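Local structure of uncharacterized protein (Bordetella bronchiseptica, 4XG0) at residues A134-C139 with V235-G240; L183-L188 with A207-V212. The protein is probably a kinase of acid sugars, a member of the DUF1537 family of carbohydrate kinases that act in acid-sugar catabolism. One frame throughout, in Å; residues are numbered along the deposited sequence.

Interaction 1 (A134-C139 with V235-G240); sequences AIAVVC and VPVGSG
Val237 and Val235 lie beside Val138 and Ala136 on two neighbouring strands of the parallel sheet in the sugar-binding N-terminal domain, which is layered with helices as in an alpha/beta/alpha sandwich. The strands 135-139 and 235-238 run the same way at 26° to each other. Val235 N donates to Ile135 O at 2.8 Å. Val137 N in turn donates to Val235 O, and Val237 N to Val137 O. Cys139 N closes the series on Val237 O at 2.9 Å. Pro236 costs no bond here, since its nitrogen is turned to the other edge of its strand.

Val237 CB lies 4.0 Å from Val137 O and 4.1 Å from Val138 CG2. With chi1 at -179°, CG1 stands opposite the backbone N and CG2 beside it. Val237 CG2 then lies 4.2 Å from Val138 CG2, the two side chains standing side by side and pointing the same way. Val237 CG2 also lies 4.3 Å from Ala136 CB. This valine and alanine face also carries Val235 and receives helix 119-130, through Ile123, Arg127 and Trp130. On the other face, Val137 and Cys139 rest on Leu223 of helix 217-230, and Pro236 meets Ile227 of that helix as well as Leu246 and Trp250.

Beyond the paired residues the strands part. Ser239 is the N-cap of the following helix, its OG bonded to Gly241 N and Pro140 O, and its side chain lies close to a bound citrate, probably from the crystallisation liquor. A water spans the gap here, donating to Cys139 O at 2.7 Å and accepting from Ser239 N at 2.9 Å.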
ATOM      1  N   ALA A 134       2.472 -20.478  -9.271  1.00 38.22           N
ATOM      2  CA  ALA A 134       1.583 -19.349  -8.967  1.00 34.72           C
ATOM      3  C   ALA A 134       0.491 -19.770  -7.985  1.00 33.70           C
ATOM      4  O   ALA A 134       0.035 -20.934  -7.975  1.00 34.99           O
ATOM      5  CB  ALA A 134       0.984 -18.759 -10.238  1.00 37.76           C
ATOM      6  N   ILE A 135       0.120 -18.854  -7.106  1.00 31.89           N
ATOM      7  CA  ILE A 135      -0.998 -19.102  -6.183  1.00 34.48           C
ATOM      8  C   ILE A 135      -2.063 -18.070  -6.509  1.00 32.33           C
ATOM      9  O   ILE A 135      -1.776 -16.860  -6.550  1.00 29.74           O
ATOM     10  CB  ILE A 135      -0.581 -18.944  -4.704  1.00 33.89           C
ATOM     11  CG1 ILE A 135       0.559 -19.901  -4.357  1.00 41.55           C
ATOM     12  CG2 ILE A 135      -1.785 -19.132  -3.775  1.00 35.45           C
ATOM     13  CD1 ILE A 135       1.072 -19.759  -2.947  1.00 44.62           C
ATOM     14  N   ALA A 136      -3.291 -18.512  -6.752  1.00 31.61           N
ATOM     15  CA  ALA A 136      -4.383 -17.558  -6.952  1.00 31.14           C
ATOM     16  C   ALA A 136      -4.965 -17.349  -5.580  1.00 30.75           C
ATOM     17  O   ALA A 136      -5.451 -18.306  -4.969  1.00 29.03           O
ATOM     18  CB  ALA A 136      -5.449 -18.115  -7.913  1.00 30.25           C
ATOM     19  N   VAL A 137      -4.912 -16.109  -5.106  1.00 23.27           N
ATOM     20  CA  VAL A 137      -5.370 -15.747  -3.776  1.00 22.36           C
ATOM     21  C   VAL A 137      -6.651 -14.965  -3.958  1.00 20.11           C
ATOM     22  O   VAL A 137      -6.642 -13.787  -4.328  1.00 22.15           O
ATOM     23  CB  VAL A 137      -4.315 -14.930  -3.036  1.00 24.88           C
ATOM     24  CG1 VAL A 137      -4.781 -14.672  -1.587  1.00 22.55           C
ATOM     25  CG2 VAL A 137      -2.954 -15.658  -3.097  1.00 30.50           C
ATOM     26  N   VAL A 138      -7.757 -15.632  -3.694  1.00 22.77           N
ATOM     27  CA  VAL A 138      -9.048 -15.158  -4.155  1.00 23.11           C
ATOM     28  C   VAL A 138      -9.833 -14.539  -3.014  1.00 19.10           C
ATOM     29  O   VAL A 138     -10.159 -15.202  -2.003  1.00 22.27           O
ATOM     30  CB  VAL A 138      -9.859 -16.314  -4.744  1.00 22.89           C
ATOM     31  CG1 VAL A 138     -11.161 -15.810  -5.264  1.00 19.71           C
ATOM     32  CG2 VAL A 138      -9.088 -16.978  -5.872  1.00 25.57           C
ATOM     33  N   CYS A 139     -10.154 -13.264  -3.170  1.00 19.39           N
ATOM     34  CA  CYS A 139     -10.972 -12.573  -2.180  1.00 21.15           C
ATOM     35  C   CYS A 139     -11.692 -11.367  -2.820  1.00 21.40           C
ATOM     36  O   CYS A 139     -11.166 -10.248  -2.863  1.00 19.54           O
ATOM     37  CB  CYS A 139     -10.104 -12.091  -1.033  1.00 17.46           C
ATOM     38  SG  CYS A 139     -11.032 -11.102   0.183  1.00 20.98           S
ATOM     39  N   VAL A 235      -0.830 -14.284  -6.897  1.00 32.52           N
ATOM     40  CA  VAL A 235      -1.725 -13.629  -7.830  1.00 31.88           C
ATOM     41  C   VAL A 235      -3.056 -13.276  -7.162  1.00 31.20           C
ATOM     42  O   VAL A 235      -3.979 -14.106  -7.109  1.00 27.24           O
ATOM     43  CB  VAL A 235      -2.047 -14.521  -9.045  1.00 28.07           C
ATOM     44  CG1 VAL A 235      -2.999 -13.784  -9.974  1.00 30.21           C
ATOM     45  CG2 VAL A 235      -0.766 -14.950  -9.811  1.00 31.53           C
ATOM     46  N   PRO A 236      -3.167 -12.060  -6.633  1.00 28.08           N
ATOM     47  CA  PRO A 236      -4.468 -11.697  -6.084  1.00 25.46           C
ATOM     48  C   PRO A 236      -5.566 -11.652  -7.138  1.00 25.08           C
ATOM     49  O   PRO A 236      -5.385 -11.175  -8.254  1.00 24.46           O
ATOM     50  CB  PRO A 236      -4.232 -10.321  -5.497  1.00 22.21           C
ATOM     51  CG  PRO A 236      -3.031  -9.799  -6.188  1.00 24.73           C
ATOM     52  CD  PRO A 236      -2.190 -10.959  -6.517  1.00 23.83           C
ATOM     53  N   VAL A 237      -6.724 -12.150  -6.732  1.00 21.48           N
ATOM     54  CA  VAL A 237      -7.936 -12.130  -7.539  1.00 20.72           C
ATOM     55  C   VAL A 237      -8.983 -11.469  -6.688  1.00 19.55           C
ATOM     56  O   VAL A 237      -9.431 -12.033  -5.672  1.00 21.27           O
ATOM     57  CB  VAL A 237      -8.416 -13.523  -7.885  1.00 21.86           C
ATOM     58  CG1 VAL A 237      -9.688 -13.466  -8.760  1.00 25.13           C
ATOM     59  CG2 VAL A 237      -7.313 -14.344  -8.551  1.00 23.50           C
ATOM     60  N   GLY A 238      -9.373 -10.261  -7.066  1.00 21.37           N
ATOM     61  CA  GLY A 238     -10.248  -9.490  -6.207  1.00 27.74           C
ATOM     62  C   GLY A 238     -11.051  -8.474  -6.974  1.00 19.34           C
ATOM     63  O   GLY A 238     -10.920  -8.349  -8.188  1.00 21.05           O
ATOM     64  N   SER A 239     -11.908  -7.771  -6.266  1.00 21.13           N
ATOM     65  CA  SER A 239     -12.669  -6.710  -6.875  1.00 21.80           C
ATOM     66  C   SER A 239     -11.977  -5.406  -6.579  1.00 19.06           C
ATOM     67  O   SER A 239     -10.770  -5.348  -6.267  1.00 18.92           O
ATOM     68  CB  SER A 239     -14.068  -6.674  -6.296  1.00 19.72           C
ATOM     69  OG  SER A 239     -14.020  -6.338  -4.917  1.00 20.64           O
ATOM     70  N   GLY A 240     -12.763  -4.347  -6.534  1.00 23.61           N
ATOM     71  CA  GLY A 240     -12.188  -3.065  -6.154  1.00 20.69           C
ATOM     72  C   GLY A 240     -11.691  -2.983  -4.724  1.00 18.84           C
ATOM     73  O   GLY A 240     -10.889  -2.114  -4.394  1.00 23.76           O
TER
HETATM   74  O   HOH W   1     -11.453  -7.618  -3.448  1.00 17.17           O

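Interaction 2 (L183-L188 with A207-V212); sequences LGCAQL and APVVVV
Val209 meets Cys185 with its carbonyl O and its CG1 methyl, and the same methyl reaches Leu183. Val209 CG1 lies 3.7 Å from Cys185 CB and 4.1 Å from Leu183 CD1, and the leucine and valine side chains cross at about a right angle. Leu183 ends helix 179-183, which closes in a Schellman motif with Gly184 at positive phi, and its side chain also reaches Phe119 and Ile123 of helix 119-130.

Val210 points to the face that carries Ala186 and Leu188. Its chi1 of 60° puts CG1 in the crowded position and sends CG2 out opposite the backbone N, where Val210 CG2 comes 3.6 Å from Ala186 O and 3.8 Å from Leu188 CG. Leu188 runs across Val210 rather than alongside it, and both side chains also touch Ile203 of helix 196-205. That helix links the two strands in a beta-alpha-beta crossover, so the strands pair in parallel, with 186-188 at the edge of the sheet within this chain.

Val211 supplies both backbone hydrogen bonds. Val211 N donates to Ala186 O at 3.0 Å in an almost straight bond, 177° at the hydrogen, while Val211 O accepts from Leu188 N at 2.9 Å. Val211 CG2 touches Cys185 SG at 3.5 Å; a chi1 of 72° lays that sulfur between the backbone N and the carbonyl carbon of its own residue, turned to the valine. Ile179 and Pro180 pack on Val211 too.

Val212, back on the face of Val210, brings its CA 3.5 Å from Leu188 O in a CA-H...O contact, and its side chain meets Val137 of strand 135-139.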
ATOM      1  N   LEU A 183     -14.800 -22.882  -6.986  1.00 30.02           N
ATOM      2  CA  LEU A 183     -13.453 -23.078  -7.530  1.00 33.61           C
ATOM      3  C   LEU A 183     -12.873 -24.472  -7.296  1.00 35.04           C
ATOM      4  O   LEU A 183     -11.941 -24.865  -7.992  1.00 34.75           O
ATOM      5  CB  LEU A 183     -12.472 -22.056  -6.950  1.00 29.48           C
ATOM      6  CG  LEU A 183     -12.793 -20.599  -7.216  1.00 26.51           C
ATOM      7  CD1 LEU A 183     -11.717 -19.753  -6.628  1.00 26.16           C
ATOM      8  CD2 LEU A 183     -12.905 -20.310  -8.692  1.00 27.15           C
ATOM      9  N   GLY A 184     -13.409 -25.206  -6.316  1.00 33.31           N
ATOM     10  CA  GLY A 184     -12.858 -26.496  -5.926  1.00 35.45           C
ATOM     11  C   GLY A 184     -11.519 -26.290  -5.233  1.00 42.62           C
ATOM     12  O   GLY A 184     -10.524 -26.905  -5.598  1.00 37.49           O
ATOM     13  N   CYS A 185     -11.487 -25.398  -4.244  1.00 32.91           N
ATOM     14  CA  CYS A 185     -10.242 -25.046  -3.569  1.00 32.33           C
ATOM     15  C   CYS A 185     -10.369 -24.915  -2.053  1.00 39.17           C
ATOM     16  O   CYS A 185     -11.444 -25.128  -1.469  1.00 33.78           O
ATOM     17  CB  CYS A 185      -9.685 -23.754  -4.151  1.00 30.46           C
ATOM     18  SG  CYS A 185     -10.622 -22.287  -3.683  1.00 28.77           S
ATOM     19  N   ALA A 186      -9.245 -24.577  -1.428  1.00 36.94           N
ATOM     20  CA  ALA A 186      -9.153 -24.438   0.016  1.00 44.27           C
ATOM     21  C   ALA A 186      -9.641 -23.066   0.459  1.00 37.20           C
ATOM     22  O   ALA A 186      -9.861 -22.188  -0.360  1.00 31.18           O
ATOM     23  CB  ALA A 186      -7.714 -24.633   0.452  1.00 48.28           C
ATOM     24  N   GLN A 187      -9.798 -22.890   1.767  0.60 36.78           N
ATOM     25  CA  GLN A 187     -10.318 -21.639   2.308  0.60 31.44           C
ATOM     26  C   GLN A 187      -9.698 -21.362   3.683  0.60 33.59           C
ATOM     27  O   GLN A 187      -9.533 -22.277   4.497  0.60 33.82           O
ATOM     28  CB  GLN A 187     -11.852 -21.695   2.389  0.60 30.61           C
ATOM     29  CG  GLN A 187     -12.394 -22.695   3.427  0.60 35.30           C
ATOM     30  CD  GLN A 187     -13.836 -23.128   3.169  0.60 41.68           C
ATOM     31  OE1 GLN A 187     -14.782 -22.441   3.543  0.60 42.11           O
ATOM     32  NE2 GLN A 187     -14.001 -24.291   2.550  0.60 39.38           N
ATOM     33  N   LEU A 188      -9.353 -20.100   3.925  1.00 28.44           N
ATOM     34  CA  LEU A 188      -8.689 -19.672   5.137  1.00 36.01           C
ATOM     35  C   LEU A 188      -9.393 -18.438   5.663  1.00 38.29           C
ATOM     36  O   LEU A 188     -10.043 -17.723   4.902  1.00 32.39           O
ATOM     37  CB  LEU A 188      -7.270 -19.195   4.820  1.00 44.49           C
ATOM     38  CG  LEU A 188      -6.259 -20.168   4.264  1.00 41.16           C
ATOM     39  CD1 LEU A 188      -4.989 -19.421   3.948  1.00 41.02           C
ATOM     40  CD2 LEU A 188      -6.017 -21.278   5.280  1.00 45.06           C
ATOM     41  N   ALA A 207      -1.687 -23.665  -1.314  1.00 36.04           N
ATOM     42  CA  ALA A 207      -1.495 -23.524  -2.747  1.00 36.09           C
ATOM     43  C   ALA A 207      -2.210 -24.661  -3.467  1.00 37.64           C
ATOM     44  O   ALA A 207      -2.372 -25.737  -2.906  1.00 45.89           O
ATOM     45  CB  ALA A 207       0.003 -23.564  -3.063  1.00 43.28           C
ATOM     46  N   PRO A 208      -2.592 -24.462  -4.739  1.00 37.99           N
ATOM     47  CA  PRO A 208      -2.336 -23.333  -5.631  1.00 39.70           C
ATOM     48  C   PRO A 208      -3.482 -22.333  -5.752  1.00 32.61           C
ATOM     49  O   PRO A 208      -3.324 -21.310  -6.433  1.00 31.25           O
ATOM     50  CB  PRO A 208      -2.169 -24.016  -6.978  1.00 40.67           C
ATOM     51  CG  PRO A 208      -3.165 -25.144  -6.909  1.00 43.94           C
ATOM     52  CD  PRO A 208      -3.128 -25.621  -5.480  1.00 44.64           C
ATOM     53  N   VAL A 209      -4.619 -22.621  -5.143  1.00 35.78           N
ATOM     54  CA  VAL A 209      -5.749 -21.714  -5.211  1.00 36.98           C
ATOM     55  C   VAL A 209      -6.383 -21.702  -3.836  1.00 34.71           C
ATOM     56  O   VAL A 209      -6.643 -22.760  -3.268  1.00 37.09           O
ATOM     57  CB  VAL A 209      -6.779 -22.166  -6.259  1.00 34.85           C
ATOM     58  CG1 VAL A 209      -7.953 -21.241  -6.267  1.00 28.70           C
ATOM     59  CG2 VAL A 209      -6.164 -22.243  -7.629  1.00 33.11           C
ATOM     60  N   VAL A 210      -6.610 -20.522  -3.282  1.00 27.45           N
ATOM     61  CA  VAL A 210      -7.211 -20.426  -1.961  1.00 31.32           C
ATOM     62  C   VAL A 210      -8.058 -19.180  -1.837  1.00 27.62           C
ATOM     63  O   VAL A 210      -7.702 -18.110  -2.349  1.00 27.20           O
ATOM     64  CB  VAL A 210      -6.152 -20.457  -0.819  1.00 28.24           C
ATOM     65  CG1 VAL A 210      -5.157 -19.290  -0.952  1.00 29.04           C
ATOM     66  CG2 VAL A 210      -6.819 -20.453   0.561  1.00 37.04           C
ATOM     67  N   VAL A 211      -9.192 -19.351  -1.167  1.00 28.60           N
ATOM     68  CA  VAL A 211     -10.107 -18.262  -0.848  1.00 24.97           C
ATOM     69  C   VAL A 211      -9.827 -17.764   0.571  1.00 26.91           C
ATOM     70  O   VAL A 211      -9.721 -18.554   1.501  1.00 26.10           O
ATOM     71  CB  VAL A 211     -11.581 -18.754  -0.965  1.00 30.56           C
ATOM     72  CG1 VAL A 211     -12.549 -17.639  -0.666  1.00 24.55           C
ATOM     73  CG2 VAL A 211     -11.842 -19.281  -2.353  1.00 33.45           C
ATOM     74  N   VAL A 212      -9.700 -16.452   0.722  1.00 22.57           N
ATOM     75  CA  VAL A 212      -9.463 -15.831   2.023  1.00 24.81           C
ATOM     76  C   VAL A 212     -10.619 -14.909   2.422  1.00 19.74           C
ATOM     77  O   VAL A 212     -11.133 -14.116   1.640  1.00 22.17           O
ATOM     78  CB  VAL A 212      -8.116 -15.045   2.036  1.00 25.07           C
ATOM     79  CG1 VAL A 212      -7.880 -14.422   3.416  1.00 27.18           C
ATOM     80  CG2 VAL A 212      -6.965 -15.964   1.617  1.00 22.15           C
TER

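How the interactions relate
After four earlier strands of the parallel sheet the chain lays down strand 135-139, which pairs with 234-238 in interaction 1 and borders strand 209-212 on its other side. It then passes through the small antiparallel sheet to helix 179-183 and strand 186-188. Helix 196-205 returns it to strand 209-212, where interaction 2 closes a short loop. Helix 217-230 carries the chain over to strand 234-238, and interaction 1 closes the longer loop that contains the shorter one. The two contacts join directly: Val138 N to Val210 O and Ala136 N to Pro208 O, both 2.8 Å, are probable hydrogen bonds. The four strands run from mid-sheet to its edge.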